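Local coordinates for protein computational Design of Enzyme (Synthetic construct, PDB 3TP4) that is a computationally designed enzyme on a glycosyl hydrolase family 26-type barrel, probably built to carry an activated serine in a catalytic triad, at residues A[215-220]-A[233-238]; A[60-65]-A[354-359]; A[281-286]-A[297-302]. All coordinates share one frame; numbering follows the deposited sequence.

Contact 1 (A[215-220]-A[233-238]); sequences YAWGPG and TYPGDA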
ATOM      1  N   TYR A 215      -3.259  -6.056   0.721  1.00 25.50           N
ATOM      2  CA  TYR A 215      -3.249  -4.744   0.086  1.00 23.94           C
ATOM      3  C   TYR A 215      -3.215  -3.618   1.102  1.00 28.02           C
ATOM      4  O   TYR A 215      -4.101  -3.501   1.937  1.00 24.15           O
ATOM      5  CB  TYR A 215      -4.436  -4.603  -0.877  1.00 21.25           C
ATOM      6  CG  TYR A 215      -4.272  -5.486  -2.092  1.00 21.50           C
ATOM      7  CD1 TYR A 215      -4.794  -6.781  -2.115  1.00 23.22           C
ATOM      8  CD2 TYR A 215      -3.562  -5.043  -3.196  1.00 25.65           C
ATOM      9  CE1 TYR A 215      -4.635  -7.598  -3.216  1.00 24.43           C
ATOM     10  CE2 TYR A 215      -3.390  -5.854  -4.304  1.00 27.64           C
ATOM     11  CZ  TYR A 215      -3.930  -7.125  -4.307  1.00 27.35           C
ATOM     12  OH  TYR A 215      -3.752  -7.921  -5.409  1.00 25.34           O
ATOM     13  N   ALA A 216      -2.171  -2.801   1.030  1.00 25.43           N
ATOM     14  CA  ALA A 216      -2.007  -1.697   1.967  1.00 25.02           C
ATOM     15  C   ALA A 216      -2.291  -0.357   1.296  1.00 26.24           C
ATOM     16  O   ALA A 216      -2.034  -0.172   0.104  1.00 25.80           O
ATOM     17  CB  ALA A 216      -0.595  -1.709   2.575  1.00 25.85           C
ATOM     18  N   TRP A 217      -2.833   0.566   2.081  1.00 24.11           N
ATOM     19  CA  TRP A 217      -3.098   1.934   1.654  1.00 25.02           C
ATOM     20  C   TRP A 217      -2.844   2.852   2.839  1.00 24.64           C
ATOM     21  O   TRP A 217      -3.379   2.632   3.920  1.00 22.14           O
ATOM     22  CB  TRP A 217      -4.556   2.082   1.218  1.00 20.45           C
ATOM     23  CG  TRP A 217      -5.063   3.515   1.161  1.00 24.77           C
ATOM     24  CD1 TRP A 217      -4.941   4.398   0.109  1.00 21.27           C
ATOM     25  CD2 TRP A 217      -5.791   4.212   2.187  1.00 25.25           C
ATOM     26  NE1 TRP A 217      -5.566   5.600   0.427  1.00 22.71           N
ATOM     27  CE2 TRP A 217      -6.081   5.508   1.696  1.00 22.32           C
ATOM     28  CE3 TRP A 217      -6.221   3.868   3.477  1.00 26.60           C
ATOM     29  CZ2 TRP A 217      -6.785   6.449   2.450  1.00 21.82           C
ATOM     30  CZ3 TRP A 217      -6.910   4.800   4.220  1.00 28.64           C
ATOM     31  CH2 TRP A 217      -7.190   6.079   3.705  1.00 20.88           C
ATOM     32  N   GLY A 218      -2.018   3.869   2.638  1.00 19.12           N
ATOM     33  CA  GLY A 218      -1.826   4.907   3.643  1.00 22.92           C
ATOM     34  C   GLY A 218      -1.777   6.245   2.931  1.00 23.13           C
ATOM     35  O   GLY A 218      -1.010   6.403   1.981  1.00 24.36           O
ATOM     36  N   PRO A 219      -2.603   7.212   3.367  1.00 23.38           N
ATOM     37  CA  PRO A 219      -2.746   8.437   2.576  1.00 25.99           C
ATOM     38  C   PRO A 219      -1.739   9.529   2.941  1.00 28.38           C
ATOM     39  O   PRO A 219      -1.773  10.597   2.333  1.00 26.66           O
ATOM     40  CB  PRO A 219      -4.166   8.892   2.909  1.00 21.18           C
ATOM     41  CG  PRO A 219      -4.355   8.454   4.322  1.00 26.17           C
ATOM     42  CD  PRO A 219      -3.603   7.134   4.446  1.00 22.64           C
ATOM     43  N   GLY A 220      -0.864   9.263   3.904  1.00 23.26           N
ATOM     44  CA  GLY A 220       0.090  10.266   4.357  1.00 27.36           C
ATOM     45  C   GLY A 220       0.061  10.368   5.876  1.00 28.48           C
ATOM     46  O   GLY A 220      -0.181   9.376   6.555  1.00 24.26           O
ATOM     47  N   THR A 233      -9.066   9.786   0.172  1.00 28.75           N
ATOM     48  CA  THR A 233      -8.638   8.967  -0.951  1.00 24.38           C
ATOM     49  C   THR A 233      -8.826   7.463  -0.721  1.00 29.48           C
ATOM     50  O   THR A 233      -8.284   6.643  -1.467  1.00 25.88           O
ATOM     51  CB  THR A 233      -7.153   9.247  -1.301  1.00 28.67           C
ATOM     52  OG1 THR A 233      -6.304   8.802  -0.232  1.00 31.99           O
ATOM     53  CG2 THR A 233      -6.932  10.756  -1.523  1.00 23.16           C
ATOM     54  N   TYR A 234      -9.595   7.105   0.305  1.00 25.51           N
ATOM     55  CA  TYR A 234      -9.792   5.706   0.676  1.00 28.03           C
ATOM     56  C   TYR A 234     -10.430   4.891  -0.453  1.00 29.99           C
ATOM     57  O   TYR A 234     -11.500   5.236  -0.933  1.00 26.20           O
ATOM     58  CB  TYR A 234     -10.688   5.640   1.906  1.00 27.32           C
ATOM     59  CG  TYR A 234     -10.933   4.242   2.432  1.00 27.09           C
ATOM     60  CD1 TYR A 234      -9.868   3.400   2.747  1.00 25.39           C
ATOM     61  CD2 TYR A 234     -12.228   3.776   2.652  1.00 28.62           C
ATOM     62  CE1 TYR A 234     -10.088   2.127   3.244  1.00 28.30           C
ATOM     63  CE2 TYR A 234     -12.460   2.502   3.158  1.00 27.57           C
ATOM     64  CZ  TYR A 234     -11.382   1.682   3.445  1.00 25.96           C
ATOM     65  OH  TYR A 234     -11.596   0.419   3.945  1.00 24.95           O
ATOM     66  N   PRO A 235      -9.778   3.799  -0.878  1.00 24.42           N
ATOM     67  CA  PRO A 235     -10.317   3.012  -1.997  1.00 25.26           C
ATOM     68  C   PRO A 235     -11.573   2.200  -1.659  1.00 26.46           C
ATOM     69  O   PRO A 235     -12.310   1.833  -2.574  1.00 27.87           O
ATOM     70  CB  PRO A 235      -9.151   2.069  -2.363  1.00 22.99           C
ATOM     71  CG  PRO A 235      -7.955   2.715  -1.832  1.00 24.61           C
ATOM     72  CD  PRO A 235      -8.409   3.391  -0.547  1.00 21.76           C
ATOM     73  N   GLY A 236     -11.809   1.913  -0.383  1.00 27.69           N
ATOM     74  CA  GLY A 236     -12.992   1.160   0.009  1.00 26.77           C
ATOM     75  C   GLY A 236     -12.676  -0.141   0.726  1.00 24.98           C
ATOM     76  O   GLY A 236     -11.613  -0.728   0.518  1.00 23.97           O
ATOM     77  N   ASP A 237     -13.617  -0.608   1.544  1.00 28.88           N
ATOM     78  CA  ASP A 237     -13.435  -1.824   2.334  1.00 29.52           C
ATOM     79  C   ASP A 237     -13.131  -3.068   1.502  1.00 30.48           C
ATOM     80  O   ASP A 237     -12.408  -3.958   1.952  1.00 26.19           O
ATOM     81  CB  ASP A 237     -14.667  -2.106   3.193  1.00 29.91           C
ATOM     82  CG  ASP A 237     -14.969  -0.990   4.175  1.00 35.14           C
ATOM     83  OD1 ASP A 237     -14.107  -0.115   4.397  1.00 33.25           O
ATOM     84  OD2 ASP A 237     -16.079  -1.003   4.739  1.00 33.19           O
ATOM     85  N   ALA A 238     -13.682  -3.146   0.295  1.00 28.83           N
ATOM     86  CA  ALA A 238     -13.459  -4.324  -0.543  1.00 27.30           C
ATOM     87  C   ALA A 238     -12.070  -4.330  -1.166  1.00 26.35           C
ATOM     88  O   ALA A 238     -11.710  -5.265  -1.877  1.00 28.86           O
ATOM     89  CB  ALA A 238     -14.520  -4.402  -1.646  1.00 28.60           C
TER

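Contact 2 (A[60-65]-A[354-359]); sequences TGDFPA and FASEVT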
ATOM      1  N   THR A  60      21.790  -3.788  16.172  1.00 30.85           N
ATOM      2  CA  THR A  60      20.892  -4.269  17.231  1.00 29.47           C
ATOM      3  C   THR A  60      21.084  -5.734  17.609  1.00 25.90           C
ATOM      4  O   THR A  60      20.665  -6.149  18.676  1.00 28.29           O
ATOM      5  CB  THR A  60      19.401  -4.094  16.853  1.00 27.11           C
ATOM      6  OG1 THR A  60      19.035  -5.091  15.895  1.00 29.80           O
ATOM      7  CG2 THR A  60      19.152  -2.714  16.277  1.00 21.88           C
ATOM      8  N   GLY A  61      21.680  -6.526  16.724  1.00 23.49           N
ATOM      9  CA  GLY A  61      21.833  -7.943  16.996  1.00 25.98           C
ATOM     10  C   GLY A  61      20.748  -8.794  16.347  1.00 29.85           C
ATOM     11  O   GLY A  61      20.822 -10.022  16.397  1.00 31.13           O
ATOM     12  N   ASP A  62      19.749  -8.149  15.737  1.00 28.25           N
ATOM     13  CA  ASP A  62      18.698  -8.864  14.996  1.00 32.10           C
ATOM     14  C   ASP A  62      18.274  -8.132  13.713  1.00 29.97           C
ATOM     15  O   ASP A  62      18.428  -6.920  13.593  1.00 26.07           O
ATOM     16  CB  ASP A  62      17.468  -9.090  15.882  1.00 33.73           C
ATOM     17  CG  ASP A  62      16.606 -10.267  15.417  1.00 36.74           C
ATOM     18  OD1 ASP A  62      16.893 -10.850  14.352  1.00 35.21           O
ATOM     19  OD2 ASP A  62      15.630 -10.604  16.122  1.00 35.47           O
ATOM     20  N   PHE A  63      17.737  -8.877  12.754  1.00 29.50           N
ATOM     21  CA  PHE A  63      17.180  -8.266  11.558  1.00 30.13           C
ATOM     22  C   PHE A  63      15.823  -7.684  11.920  1.00 25.75           C
ATOM     23  O   PHE A  63      15.238  -8.078  12.924  1.00 24.05           O
ATOM     24  CB  PHE A  63      17.027  -9.305  10.453  1.00 31.23           C
ATOM     25  CG  PHE A  63      18.331  -9.833   9.929  1.00 30.52           C
ATOM     26  CD1 PHE A  63      18.943 -10.926  10.523  1.00 34.35           C
ATOM     27  CD2 PHE A  63      18.940  -9.247   8.834  1.00 34.33           C
ATOM     28  CE1 PHE A  63      20.151 -11.425  10.028  1.00 37.39           C
ATOM     29  CE2 PHE A  63      20.159  -9.737   8.340  1.00 35.88           C
ATOM     30  CZ  PHE A  63      20.754 -10.822   8.931  1.00 31.01           C
ATOM     31  N   PRO A  64      15.315  -6.743  11.108  1.00 30.78           N
ATOM     32  CA  PRO A  64      13.976  -6.208  11.392  1.00 30.33           C
ATOM     33  C   PRO A  64      12.920  -7.281  11.185  1.00 27.87           C
ATOM     34  O   PRO A  64      13.169  -8.260  10.472  1.00 26.92           O
ATOM     35  CB  PRO A  64      13.799  -5.106  10.345  1.00 25.05           C
ATOM     36  CG  PRO A  64      14.765  -5.459   9.249  1.00 30.74           C
ATOM     37  CD  PRO A  64      15.912  -6.166   9.890  1.00 25.41           C
ATOM     38  N   ALA A  65      11.759  -7.104  11.803  1.00 25.72           N
ATOM     39  CA  ALA A  65      10.642  -8.034  11.608  1.00 23.50           C
ATOM     40  C   ALA A  65       9.987  -7.783  10.255  1.00 29.39           C
ATOM     41  O   ALA A  65       9.390  -8.689   9.668  1.00 27.69           O
ATOM     42  CB  ALA A  65       9.605  -7.888  12.732  1.00 23.84           C
ATOM     43  N   PHE A 354      11.469  -7.826  16.433  1.00 24.72           N
ATOM     44  CA  PHE A 354      12.408  -8.019  15.342  1.00 28.83           C
ATOM     45  C   PHE A 354      12.260  -9.443  14.796  1.00 27.56           C
ATOM     46  O   PHE A 354      11.445 -10.219  15.303  1.00 28.93           O
ATOM     47  CB  PHE A 354      13.822  -7.691  15.826  1.00 26.46           C
ATOM     48  CG  PHE A 354      14.059  -6.215  15.991  1.00 27.63           C
ATOM     49  CD1 PHE A 354      13.339  -5.483  16.935  1.00 24.91           C
ATOM     50  CD2 PHE A 354      14.973  -5.552  15.185  1.00 23.32           C
ATOM     51  CE1 PHE A 354      13.532  -4.122  17.082  1.00 26.20           C
ATOM     52  CE2 PHE A 354      15.172  -4.191  15.319  1.00 24.67           C
ATOM     53  CZ  PHE A 354      14.446  -3.467  16.268  1.00 27.67           C
ATOM     54  N   ALA A 355      13.031  -9.773  13.766  1.00 27.05           N
ATOM     55  CA  ALA A 355      12.888 -11.042  13.047  1.00 29.42           C
ATOM     56  C   ALA A 355      12.783 -12.282  13.928  1.00 36.89           C
ATOM     57  O   ALA A 355      11.894 -13.116  13.722  1.00 29.81           O
ATOM     58  CB  ALA A 355      14.020 -11.217  12.058  1.00 32.16           C
ATOM     59  N   SER A 356      13.701 -12.433  14.880  1.00 32.60           N
ATOM     60  CA  SER A 356      13.686 -13.635  15.706  1.00 33.90           C
ATOM     61  C   SER A 356      12.477 -13.676  16.644  1.00 37.91           C
ATOM     62  O   SER A 356      12.209 -14.693  17.272  1.00 40.97           O
ATOM     63  CB  SER A 356      14.993 -13.788  16.495  1.00 37.18           C
ATOM     64  OG  SER A 356      15.118 -12.759  17.456  1.00 44.50           O
ATOM     65  N   GLU A 357      11.735 -12.579  16.738  1.00 31.29           N
ATOM     66  CA  GLU A 357      10.543 -12.587  17.576  1.00 27.16           C
ATOM     67  C   GLU A 357       9.250 -12.824  16.794  1.00 30.93           C
ATOM     68  O   GLU A 357       8.168 -12.837  17.371  1.00 31.50           O
ATOM     69  CB  GLU A 357      10.449 -11.305  18.408  1.00 31.70           C
ATOM     70  CG  GLU A 357      11.523 -11.234  19.499  1.00 42.05           C
ATOM     71  CD  GLU A 357      11.922  -9.818  19.831  1.00 44.42           C
ATOM     72  OE1 GLU A 357      12.117  -9.017  18.894  1.00 32.93           O
ATOM     73  OE2 GLU A 357      12.022  -9.499  21.035  1.00 56.36           O
ATOM     74  N   VAL A 358       9.359 -13.002  15.483  1.00 29.55           N
ATOM     75  CA  VAL A 358       8.171 -13.269  14.672  1.00 31.24           C
ATOM     76  C   VAL A 358       7.892 -14.760  14.676  1.00 33.23           C
ATOM     77  O   VAL A 358       8.708 -15.546  14.201  1.00 31.84           O
ATOM     78  CB  VAL A 358       8.357 -12.815  13.223  1.00 27.81           C
ATOM     79  CG1 VAL A 358       7.179 -13.304  12.348  1.00 26.40           C
ATOM     80  CG2 VAL A 358       8.498 -11.300  13.163  1.00 25.43           C
ATOM     81  N   THR A 359       6.742 -15.147  15.215  1.00 28.59           N
ATOM     82  CA  THR A 359       6.385 -16.554  15.297  1.00 33.93           C
ATOM     83  C   THR A 359       4.888 -16.749  15.036  1.00 35.42           C
ATOM     84  O   THR A 359       4.065 -15.908  15.411  1.00 35.51           O
ATOM     85  CB  THR A 359       6.797 -17.151  16.669  1.00 41.52           C
ATOM     86  OG1 THR A 359       6.411 -18.528  16.742  1.00 44.89           O
ATOM     87  CG2 THR A 359       6.130 -16.393  17.801  1.00 45.71           C
TER

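Contact 3 (A[281-286]-A[297-302]); sequences TRFGVS and AQWFTK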
ATOM      1  N   THR A 281       2.749   2.694   8.838  1.00 23.17           N
ATOM      2  CA  THR A 281       3.484   2.220   7.663  1.00 21.70           C
ATOM      3  C   THR A 281       4.838   2.877   7.458  1.00 24.67           C
ATOM      4  O   THR A 281       5.791   2.218   7.054  1.00 25.42           O
ATOM      5  CB  THR A 281       2.637   2.301   6.358  1.00 23.40           C
ATOM      6  OG1 THR A 281       1.912   3.542   6.314  1.00 21.83           O
ATOM      7  CG2 THR A 281       1.664   1.127   6.302  1.00 22.81           C
ATOM      8  N   ARG A 282       4.933   4.171   7.724  1.00 21.61           N
ATOM      9  CA  ARG A 282       6.212   4.843   7.586  1.00 23.50           C
ATOM     10  C   ARG A 282       6.480   5.805   8.725  1.00 23.11           C
ATOM     11  O   ARG A 282       5.636   6.647   9.059  1.00 22.58           O
ATOM     12  CB  ARG A 282       6.284   5.583   6.249  1.00 21.82           C
ATOM     13  CG  ARG A 282       6.279   4.675   5.046  1.00 24.90           C
ATOM     14  CD  ARG A 282       6.457   5.494   3.770  1.00 32.15           C
ATOM     15  NE  ARG A 282       7.862   5.827   3.525  1.00 38.42           N
ATOM     16  CZ  ARG A 282       8.291   6.457   2.432  1.00 45.19           C
ATOM     17  NH1 ARG A 282       7.421   6.831   1.495  1.00 45.79           N
ATOM     18  NH2 ARG A 282       9.579   6.711   2.269  1.00 40.47           N
ATOM     19  N   PHE A 283       7.659   5.670   9.319  1.00 20.74           N
ATOM     20  CA  PHE A 283       8.089   6.570  10.376  1.00 23.63           C
ATOM     21  C   PHE A 283       9.582   6.820  10.248  1.00 23.70           C
ATOM     22  O   PHE A 283      10.313   5.989   9.705  1.00 28.61           O
ATOM     23  CB  PHE A 283       7.760   5.989  11.759  1.00 23.16           C
ATOM     24  CG  PHE A 283       8.848   5.109  12.340  1.00 20.64           C
ATOM     25  CD1 PHE A 283       9.022   3.803  11.898  1.00 19.82           C
ATOM     26  CD2 PHE A 283       9.681   5.586  13.339  1.00 26.26           C
ATOM     27  CE1 PHE A 283      10.000   2.985  12.453  1.00 20.99           C
ATOM     28  CE2 PHE A 283      10.676   4.781  13.891  1.00 27.54           C
ATOM     29  CZ  PHE A 283      10.836   3.477  13.448  1.00 22.02           C
ATOM     30  N   GLY A 284      10.045   7.952  10.768  1.00 26.15           N
ATOM     31  CA  GLY A 284      11.475   8.226  10.768  1.00 25.19           C
ATOM     32  C   GLY A 284      11.802   9.675  11.097  1.00 28.26           C
ATOM     33  O   GLY A 284      10.905  10.512  11.183  1.00 27.77           O
ATOM     34  N   VAL A 285      13.083   9.961  11.305  1.00 28.08           N
ATOM     35  CA  VAL A 285      13.538  11.338  11.480  1.00 31.18           C
ATOM     36  C   VAL A 285      13.558  12.035  10.114  1.00 27.07           C
ATOM     37  O   VAL A 285      14.147  11.522   9.167  1.00 26.09           O
ATOM     38  CB  VAL A 285      14.951  11.387  12.084  1.00 36.13           C
ATOM     39  CG1 VAL A 285      15.475  12.821  12.106  1.00 31.33           C
ATOM     40  CG2 VAL A 285      14.958  10.784  13.500  1.00 34.54           C
ATOM     41  N   SER A 286      12.906  13.189  10.004  1.00 25.12           N
ATOM     42  CA  SER A 286      12.898  13.919   8.728  1.00 31.38           C
ATOM     43  C   SER A 286      14.324  14.192   8.288  1.00 34.11           C
ATOM     44  O   SER A 286      15.107  14.769   9.038  1.00 37.42           O
ATOM     45  CB  SER A 286      12.161  15.255   8.852  1.00 29.25           C
ATOM     46  OG  SER A 286      10.824  15.087   9.257  1.00 37.35           O
ATOM     47  N   ALA A 297      17.202  14.531  20.188  1.00 44.09           N
ATOM     48  CA  ALA A 297      17.585  13.693  21.327  1.00 37.02           C
ATOM     49  C   ALA A 297      16.532  12.652  21.707  1.00 32.17           C
ATOM     50  O   ALA A 297      15.355  12.979  21.869  1.00 29.55           O
ATOM     51  CB  ALA A 297      17.951  14.561  22.551  1.00 37.28           C
ATOM     52  N   GLN A 298      16.981  11.405  21.843  1.00 31.29           N
ATOM     53  CA  GLN A 298      16.132  10.284  22.250  1.00 32.12           C
ATOM     54  C   GLN A 298      14.849  10.173  21.432  1.00 29.60           C
ATOM     55  O   GLN A 298      13.795   9.819  21.959  1.00 29.75           O
ATOM     56  CB  GLN A 298      15.803  10.391  23.741  1.00 28.47           C
ATOM     57  CG  GLN A 298      17.050  10.421  24.618  1.00 38.89           C
ATOM     58  CD  GLN A 298      16.724  10.302  26.088  1.00 53.77           C
ATOM     59  OE1 GLN A 298      16.134  11.206  26.685  1.00 55.85           O
ATOM     60  NE2 GLN A 298      17.093   9.172  26.682  1.00 55.79           N
ATOM     61  N   TRP A 299      14.948  10.466  20.141  1.00 30.99           N
ATOM     62  CA  TRP A 299      13.767  10.542  19.291  1.00 25.93           C
ATOM     63  C   TRP A 299      13.057   9.185  19.199  1.00 23.71           C
ATOM     64  O   TRP A 299      11.849   9.109  19.353  1.00 25.98           O
ATOM     65  CB  TRP A 299      14.153  11.043  17.905  1.00 24.03           C
ATOM     66  CG  TRP A 299      12.972  11.303  17.028  1.00 27.38           C
ATOM     67  CD1 TRP A 299      12.275  12.478  16.912  1.00 30.96           C
ATOM     68  CD2 TRP A 299      12.338  10.369  16.155  1.00 25.39           C
ATOM     69  NE1 TRP A 299      11.247  12.328  16.006  1.00 33.45           N
ATOM     70  CE2 TRP A 299      11.269  11.044  15.522  1.00 30.63           C
ATOM     71  CE3 TRP A 299      12.580   9.027  15.828  1.00 25.53           C
ATOM     72  CZ2 TRP A 299      10.434  10.422  14.595  1.00 32.35           C
ATOM     73  CZ3 TRP A 299      11.738   8.404  14.898  1.00 27.97           C
ATOM     74  CH2 TRP A 299      10.685   9.107  14.297  1.00 30.72           C
ATOM     75  N   PHE A 300      13.818   8.110  18.981  1.00 26.38           N
ATOM     76  CA  PHE A 300      13.211   6.784  18.854  1.00 26.67           C
ATOM     77  C   PHE A 300      12.478   6.327  20.120  1.00 25.42           C
ATOM     78  O   PHE A 300      11.325   5.910  20.060  1.00 23.77           O
ATOM     79  CB  PHE A 300      14.242   5.741  18.423  1.00 25.53           C
ATOM     80  CG  PHE A 300      14.787   5.962  17.034  1.00 26.86           C
ATOM     81  CD1 PHE A 300      14.025   5.630  15.912  1.00 27.56           C
ATOM     82  CD2 PHE A 300      16.052   6.492  16.851  1.00 26.71           C
ATOM     83  CE1 PHE A 300      14.521   5.823  14.630  1.00 28.69           C
ATOM     84  CE2 PHE A 300      16.566   6.683  15.571  1.00 29.08           C
ATOM     85  CZ  PHE A 300      15.798   6.361  14.455  1.00 24.31           C
ATOM     86  N   THR A 301      13.141   6.390  21.267  1.00 25.99           N
ATOM     87  CA  THR A 301      12.482   5.976  22.507  1.00 28.75           C
ATOM     88  C   THR A 301      11.352   6.919  22.919  1.00 27.03           C
ATOM     89  O   THR A 301      10.391   6.492  23.536  1.00 28.47           O
ATOM     90  CB  THR A 301      13.472   5.816  23.672  1.00 26.60           C
ATOM     91  OG1 THR A 301      14.180   7.044  23.865  1.00 25.80           O
ATOM     92  CG2 THR A 301      14.463   4.674  23.382  1.00 28.60           C
ATOM     93  N   LYS A 302      11.468   8.199  22.586  1.00 26.65           N
ATOM     94  CA  LYS A 302      10.368   9.126  22.849  1.00 24.13           C
ATOM     95  C   LYS A 302       9.132   8.797  22.003  1.00 24.09           C
ATOM     96  O   LYS A 302       7.994   8.805  22.505  1.00 24.00           O
ATOM     97  CB  LYS A 302      10.810  10.570  22.606  1.00 33.02           C
ATOM     98  CG  LYS A 302      11.755  11.097  23.660  1.00 36.98           C
ATOM     99  CD  LYS A 302      12.309  12.460  23.272  1.00 45.38           C
ATOM    100  CE  LYS A 302      11.190  13.466  23.056  1.00 54.97           C
ATOM    101  NZ  LYS A 302      11.711  14.863  23.003  1.00 64.41           N
TER

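Contact 1 (A[215-220]-A[233-238])
W217 and Y234 bring their backbones to 7.7 Å, CA to CA, and P219 and T233 come slightly nearer, yet the two chains do not pair as strands. Segment 215-220 is the end of strand 213-217 running into a loop, whereas 233-238 is irregular chain on its way to strand 242-249. The indole of W217 fills the space between them. With CG anti to the backbone N (chi1 162°), the ring is sent across to the loop, where it meets three consecutive residues in three different ways. P235 meets it end-on, pointing its CD at the five-membered ring, 3.6 Å from the centroid and almost on the normal. Y234 uses the same face further along: its ring edge points at the six-membered ring in an edge-to-face pair, planes at 60°, with Y234 CD1 3.6 Å from W217 CZ3. At the indole edge, T233 OG1 lies in the ring plane and takes a weak, bent hydrogen bond from W217 NE1 (3.4 Å, 143°). On the opposite face lies P219 CD of the same segment, 3.7 Å above the plane and toward the rim. The phenol of Y234 is itself held at its far end, where OH donates to the anti lone pair of D237 OD1 (2.6 Å), an oxygen that also takes part in a salt bridge with K274. Outside the pair, Y193 of helix 190-207 also touches W217, and L243 of strand 242-249 touches both W217 and Y234. This is the layer between strands and outer helices of a TIM barrel, here packed within one strand-to-strand crossover.

Contact 2 (A[60-65]-A[354-359])
F63 and A355 join the two loops through the backbone: A355 N donates to F63 O at 2.9 Å in a nearly straight bond (173°), from above the carbonyl plane. Packing is close on this inner side. F354 CB sits 3.3 Å from the same oxygen, and A65 CB rests against V358 CG2 (3.6 Å). The F354 ring meets that of F34 of strand 32-37, and A347 of helix 340-348 also touches its side chain. The contact thus joins the loop entering barrel strand 66-70 to the one leaving strand 352-353, both paired with 32-37 in the TIM-barrel sheet. Toward solvent, where S356 and E357 are exposed, the chemistry turns polar. The carboxylate of D62, its CG anti to the backbone N (chi1 -157°), accepts twice at OD2: from S356 N on the syn lone pair (2.9 Å), and from S356 OG at 2.6 Å from above the carboxylate plane. These donors probably stabilise the charge on D62 despite E357, whose OE1 lies 4.7 Å from D62 OD2. At the other end of segment 60-65, T60 OG1 accepts from D62 N in an ST turn and bonds to V56 O, only loosely nearing F354 CE2 (4.0 Å).

Contact 3 (A[281-286]-A[297-302])
W299 CH2 lies against two neighbours of strand 282-285 at once, F283 through its ring and G284 through its carbonyl. A CG anti to the backbone N (chi1 -173°) sends the ring from the first turn of the helix straight at the strand. Over one face comes a methyl group: V285 CG2 stands 4.0 Å from the centroid of the six-membered ring in a CH-pi contact, the valine and the indole running antiparallel alongside one another. F283 approaches quite differently, rim against rim, its CD2 3.8 Å from W299 CH2 and near the indole plane. The same phenylalanine turns a second rim atom, CE2, to F300 CD1 at 4.0 Å, and the two phenylalanine side chains stand roughly perpendicular. F300 in turn offers a face to W299 CE3, which closes the aromatic cluster. G284 O lies obliquely to the indole, 3.4 Å from W299 CH2. The one polar atom of the ring, NE1, hydrogen-bonds to D249 OD2. With an alanine in place of W299, D249 is likely to lose this N-H donor and a gap to open between V285 and F283. Around the cluster, strand 282-285 bonds through its backbone to D249 of strand 242-249 and to E320 of strand 318-321, possibly the acid of the designed triad, while F343 and Y346 of helix 340-348 pack on F300 and F283 beside helix 299-308.

Contacts 1 and 3 are buried and both reach the barrel sheet, through strands 213-217 and 282-285, each of which pairs with strand 242-249; their nearest atoms are about 5 Å apart. Each centres on a tryptophan, but in contact 1 it comes from the strand and meets a proline, a tyrosine and, through a weak hydrogen bond, a threonine, whereas in contact 3 it comes from a helix and meets valine and phenylalanine. Contact 2, about 28 Å from contact 1 and 19 Å from contact 3 between centres, is only partly buried and relies on well-formed hydrogen bonds between loops. Along the chain it closes a long loop within which the other two, both local, follow in series.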